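Local coordinates for putative membrane protein (Corynebacterium diphtheriae NCTC 13129, PDB 3C8I) that is of unknown function but probably sits at the membrane, this chain being the DUF3239 portion of a longer polypeptide, at residues Asp15-Met20 / Ala33-Asn38; Thr55-Ile60 / Ile96-Pro101. All blocks are in the same frame, centred on the assembly; numbering follows the deposited sequence.

Contact 1. Residues Asp15-Met20 / Ala33-Asn38; sequences DLVPAM and ALVNTN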
loop_
_atom_site.group_PDB
_atom_site.type_symbol
_atom_site.label_atom_id
_atom_site.label_comp_id
_atom_site.label_asym_id
_atom_site.label_seq_id
_atom_site.Cartn_x
_atom_site.Cartn_y
_atom_site.Cartn_z
ATOM N N ASP B 15 19.355 6.519 8.758
ATOM C CA ASP B 15 20.321 7.572 8.409
ATOM C C ASP B 15 19.880 8.539 7.323
ATOM O O ASP B 15 18.923 8.293 6.604
ATOM C CB ASP B 15 21.694 6.987 8.100
ATOM C CG ASP B 15 22.732 7.484 9.060
ATOM O OD1 ASP B 15 22.797 8.731 9.222
ATOM O OD2 ASP B 15 23.462 6.650 9.656
ATOM N N LEU B 16 20.576 9.661 7.246
ATOM C CA LEU B 16 20.142 10.757 6.418
ATOM C C LEU B 16 20.448 10.461 4.969
ATOM O O LEU B 16 21.544 10.028 4.643
ATOM C CB LEU B 16 20.839 12.050 6.829
ATOM C CG LEU B 16 20.318 12.668 8.126
ATOM C CD1 LEU B 16 21.243 13.821 8.545
ATOM C CD2 LEU B 16 18.842 13.113 7.961
ATOM N N VAL B 17 19.482 10.742 4.106
ATOM C CA VAL B 17 19.681 10.699 2.678
ATOM C C VAL B 17 19.272 12.052 2.097
ATOM O O VAL B 17 18.351 12.698 2.595
ATOM C CB VAL B 17 18.898 9.511 2.011
ATOM C CG1 VAL B 17 19.356 8.173 2.597
ATOM C CG2 VAL B 17 17.371 9.651 2.154
ATOM N N PRO B 18 19.947 12.484 1.036
ATOM C CA PRO B 18 19.432 13.665 0.347
ATOM C C PRO B 18 18.180 13.337 -0.469
ATOM O O PRO B 18 18.085 12.249 -1.058
ATOM C CB PRO B 18 20.573 14.054 -0.578
ATOM C CG PRO B 18 21.285 12.793 -0.837
ATOM C CD PRO B 18 21.163 11.957 0.386
ATOM N N ALA B 19 17.238 14.269 -0.479
ATOM C CA ALA B 19 16.103 14.230 -1.396
ATOM C C ALA B 19 15.891 15.629 -1.993
ATOM O O ALA B 19 16.388 16.634 -1.452
ATOM C CB ALA B 19 14.823 13.699 -0.684
ATOM N N MET B 20 15.181 15.692 -3.108
ATOM C CA MET B 20 15.018 16.919 -3.856
ATOM C C MET B 20 13.716 16.864 -4.640
ATOM O O MET B 20 13.329 15.803 -5.152
ATOM C CB MET B 20 16.215 17.056 -4.824
ATOM C CG MET B 20 16.346 18.400 -5.575
ATOM S SD MET B 20 17.946 18.504 -6.474
ATOM C CE MET B 20 19.062 18.307 -5.131
ATOM N N ALA B 33 15.146 10.729 -4.039
ATOM C CA ALA B 33 16.194 10.573 -3.031
ATOM C C ALA B 33 17.326 9.704 -3.537
ATOM O O ALA B 33 17.106 8.824 -4.357
ATOM C CB ALA B 33 15.620 9.964 -1.709
ATOM N N LEU B 34 18.542 9.972 -3.049
ATOM C CA LEU B 34 19.715 9.136 -3.318
ATOM C C LEU B 34 19.887 8.143 -2.158
ATOM O O LEU B 34 20.170 8.531 -1.025
ATOM C CB LEU B 34 20.980 10.011 -3.510
ATOM C CG LEU B 34 22.283 9.276 -3.887
ATOM C CD1 LEU B 34 22.262 8.748 -5.313
ATOM C CD2 LEU B 34 23.529 10.140 -3.667
ATOM N N VAL B 35 19.703 6.859 -2.454
ATOM C CA VAL B 35 19.687 5.813 -1.447
ATOM C C VAL B 35 20.701 4.690 -1.751
ATOM O O VAL B 35 21.148 4.485 -2.895
ATOM C CB VAL B 35 18.254 5.202 -1.273
ATOM C CG1 VAL B 35 17.281 6.224 -0.662
ATOM C CG2 VAL B 35 17.710 4.620 -2.576
ATOM N N ASN B 36 21.083 3.986 -0.694
ATOM C CA ASN B 36 21.997 2.873 -0.772
ATOM C C ASN B 36 21.188 1.598 -0.732
ATOM O O ASN B 36 20.512 1.339 0.258
ATOM C CB ASN B 36 22.949 2.918 0.426
ATOM C CG ASN B 36 23.963 1.776 0.448
ATOM O OD1 ASN B 36 24.058 0.965 -0.469
ATOM N ND2 ASN B 36 24.756 1.745 1.508
ATOM N N THR B 37 21.250 0.801 -1.790
ATOM C CA THR B 37 20.465 -0.447 -1.830
ATOM C C THR B 37 21.090 -1.636 -1.096
ATOM O O THR B 37 20.458 -2.706 -0.997
ATOM C CB THR B 37 20.079 -0.868 -3.261
ATOM O OG1 THR B 37 21.235 -1.278 -3.983
ATOM C CG2 THR B 37 19.410 0.252 -3.996
ATOM N N ASN B 38 22.303 -1.485 -0.564
ATOM C CA ASN B 38 22.903 -2.564 0.250
ATOM C C ASN B 38 22.219 -2.706 1.598
ATOM O O ASN B 38 22.052 -1.725 2.318
ATOM C CB ASN B 38 24.409 -2.320 0.507
ATOM C CG ASN B 38 25.256 -2.534 -0.719
ATOM O OD1 ASN B 38 24.888 -3.293 -1.620
ATOM N ND2 ASN B 38 26.434 -1.884 -0.758
#
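A19 and A33 face each other as a non-hydrogen-bonded antiparallel pair, their CA atoms 4.0 Å apart, where strands 16-20 and 33-36 run at 150° to each other. One step along, P18 and L34 show how a proline is accommodated within a sheet. L34 N donates to P18 O over 3.1 Å, approaching nearly in line with the C=O bond, but the return bond cannot form because P18 has no N-H to offer L34 O. That carbonyl oxygen instead lies against carbon, 3.4 Å from V17 CB and 3.8 Å from P18 CD. P18 O also receives a second, weaker approach from the CA-H of A33, with 3.2 Å between P18 O and A33 CA.

These residues belong to a beta hairpin made by strands 16-24 and 29-36, the two central strands of a six-stranded antiparallel sheet. Strand 70-80 pairs with the outer edge of the first, and strand 47-54 with that of the second. The side chains divide between the two faces. On one, P18 CG rests 3.9 Å from L34 CB; with CG of L34 anti to its backbone N (chi1 -176°), the methyls turn away from the proline and CB does the touching. Helix 115-124 covers both residues, W118 touching P18 and T120 touching L34. On the other, A19 CB meets A33 CB, while V17 reaches over to the partner strand with both methyls. CG2 inclines to A33 CB and CG1, anti to the carbonyl carbon of V17, comes within 4.3 Å of V35 CG1. At the strand end the chain kinks through an Asx turn: N36 OD1 accepts from N38 N at 3.0 Å, the donor standing well above the plane of the amide carbonyl.

Contact 2. Residues Thr55-Ile60 / Ile96-Pro101; sequences TAIPGI and IAWATP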
loop_
_atom_site.group_PDB
_atom_site.type_symbol
_atom_site.label_atom_id
_atom_site.label_comp_id
_atom_site.label_asym_id
_atom_site.label_seq_id
_atom_site.Cartn_x
_atom_site.Cartn_y
_atom_site.Cartn_z
ATOM N N THR B 55 2.213 14.892 -0.980
ATOM C CA THR B 55 1.233 15.978 -1.061
ATOM C C THR B 55 1.706 17.225 -0.308
ATOM O O THR B 55 1.584 18.333 -0.824
ATOM C CB THR B 55 -0.144 15.492 -0.569
ATOM O OG1 THR B 55 -0.605 14.450 -1.456
ATOM C CG2 THR B 55 -1.129 16.628 -0.541
ATOM N N ALA B 56 2.272 17.049 0.883
ATOM C CA ALA B 56 2.620 18.180 1.748
ATOM C C ALA B 56 3.923 17.967 2.514
ATOM O O ALA B 56 4.144 16.908 3.098
ATOM C CB ALA B 56 1.495 18.452 2.735
ATOM N N ILE B 57 4.770 18.993 2.524
ATOM C CA ILE B 57 5.943 19.014 3.397
ATOM C C ILE B 57 5.965 20.386 4.075
ATOM O O ILE B 57 6.031 21.398 3.379
ATOM C CB ILE B 57 7.265 18.850 2.612
ATOM C CG1 ILE B 57 7.258 17.570 1.749
ATOM C CG2 ILE B 57 8.436 18.866 3.584
ATOM C CD1 ILE B 57 8.477 17.403 0.869
ATOM N N PRO B 58 5.883 20.425 5.421
ATOM C CA PRO B 58 5.977 21.681 6.146
ATOM C C PRO B 58 7.170 22.515 5.693
ATOM O O PRO B 58 8.269 21.981 5.567
ATOM C CB PRO B 58 6.146 21.231 7.597
ATOM C CG PRO B 58 5.434 19.960 7.669
ATOM C CD PRO B 58 5.671 19.296 6.344
ATOM N N GLY B 59 6.950 23.803 5.453
ATOM C CA GLY B 59 8.005 24.680 4.954
ATOM C C GLY B 59 8.051 24.780 3.439
ATOM O O GLY B 59 8.518 25.769 2.909
ATOM N N ILE B 60 7.573 23.762 2.727
ATOM C CA ILE B 60 7.619 23.758 1.265
ATOM C C ILE B 60 6.278 24.195 0.681
ATOM O O ILE B 60 5.390 23.390 0.405
ATOM C CB ILE B 60 8.027 22.371 0.698
ATOM C CG1 ILE B 60 9.229 21.783 1.451
ATOM C CG2 ILE B 60 8.330 22.459 -0.768
ATOM C CD1 ILE B 60 10.435 22.662 1.532
ATOM N N ILE B 96 12.544 14.667 6.614
ATOM C CA ILE B 96 12.698 14.767 8.082
ATOM C C ILE B 96 11.774 15.855 8.647
ATOM O O ILE B 96 11.367 15.785 9.811
ATOM C CB ILE B 96 14.170 14.928 8.587
ATOM C CG1 ILE B 96 14.739 16.300 8.301
ATOM C CG2 ILE B 96 15.085 13.867 8.029
ATOM C CD1 ILE B 96 16.042 16.570 9.110
ATOM N N ALA B 97 11.391 16.808 7.805
ATOM C CA ALA B 97 10.408 17.832 8.169
ATOM C C ALA B 97 9.043 17.273 8.635
ATOM O O ALA B 97 8.262 18.033 9.198
ATOM C CB ALA B 97 10.206 18.801 7.033
ATOM N N TRP B 98 8.741 15.997 8.383
ATOM C CA TRP B 98 7.505 15.385 8.892
ATOM C C TRP B 98 7.654 15.017 10.371
ATOM O O TRP B 98 6.662 14.874 11.079
ATOM C CB TRP B 98 7.149 14.109 8.136
ATOM C CG TRP B 98 6.639 14.286 6.729
ATOM C CD1 TRP B 98 6.273 15.450 6.114
ATOM C CD2 TRP B 98 6.392 13.238 5.791
ATOM N NE1 TRP B 98 5.838 15.192 4.826
ATOM C CE2 TRP B 98 5.906 13.840 4.601
ATOM C CE3 TRP B 98 6.571 11.851 5.822
ATOM C CZ2 TRP B 98 5.584 13.091 3.461
ATOM C CZ3 TRP B 98 6.262 11.118 4.699
ATOM C CH2 TRP B 98 5.784 11.738 3.525
ATOM N N ALA B 99 8.906 14.863 10.803
ATOM C CA ALA B 99 9.266 14.479 12.173
ATOM C C ALA B 99 9.653 15.640 13.099
ATOM O O ALA B 99 9.548 15.489 14.323
ATOM C CB ALA B 99 10.404 13.477 12.135
ATOM N N THR B 100 10.128 16.764 12.558
ATOM C CA THR B 100 10.540 17.911 13.395
ATOM C C THR B 100 10.145 19.278 12.823
ATOM O O THR B 100 10.389 19.540 11.650
ATOM C CB THR B 100 12.088 17.924 13.641
ATOM O OG1 THR B 100 12.457 19.156 14.289
ATOM C CG2 THR B 100 12.869 17.815 12.326
ATOM N N PRO B 101 9.577 20.181 13.667
ATOM C CA PRO B 101 9.233 21.532 13.207
ATOM C C PRO B 101 10.432 22.477 13.202
ATOM O O PRO B 101 10.355 23.604 12.673
ATOM C CB PRO B 101 8.233 22.000 14.263
ATOM C CG PRO B 101 8.702 21.340 15.497
ATOM C CD PRO B 101 9.211 19.998 15.084
#
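W98 and A56 illustrate how a single indole can tie a loop to a short 3-10 segment. Starting from CB, the side chain of W98 leaves that segment, 96-98, with CG anti to the carbonyl carbon (chi1 -72°), a setting that carries the ring across to residues 56-58. CD1 is the first ring atom to touch, lying 3.9 Å from P58 CD. That proline carbon sits in the indole plane: the side chains cross at about a right angle, and the proline meets the indole's edge, not its face. Next comes NE1, which donates to A56 O over 3.0 Å; the bond lies in the plane of the A56 carbonyl, although the oxygen is tilted 16° from that of the indole. I57 CA and CG1 each come within 4.1 Å of NE1, crowding apolar atoms around the polar bond. Farther along the ring, CE2 and then CZ2 skirt the same A56 oxygen, the nearer of them, CE2, at 3.8 Å.

A97, one residue earlier, fills the other end of the contact. Its CB meets I57 CG2 at 3.9 Å, and its carbonyl oxygen lies 3.7 Å from P58 CG. P58 is the second residue of a type II beta turn running from I57 to I60 and closed by the bond from I60 N to I57 O, with G59 taking up the positive phi angle that such a turn needs at its third residue.

The contact forms part of a subunit interface: W98 packs on P58 of the second subunit and its backbone hydrogen-bonds to that chain. Within its own chain, the W98 side chain touches R52 and I54 of strand 47-54, I57 packs on I71 of strand 70-80, and A97 leans on I106 of helix 103-112.

Overall arrangement
The two contacts contrast regular pairing within a sheet with the joining of loops at its margin. Contact 1 lies about 5 Å from the centre of the chain, contact 2 about 14 Å. Both are buried, contact 1 within the sheet, where no other subunit reaches it, contact 2 near the periphery and partly built into a subunit interface. In contact 1 the polar link is main chain to main chain, as hairpin geometry dictates; in contact 2, where no strands align, an indole N-H supplies it. They nonetheless meet directly, L16 CD2 lying 3.8 Å from I96 CG2, and share strand 70-80, where I71 pairs with A19 through its backbone and receives the side chain of I57.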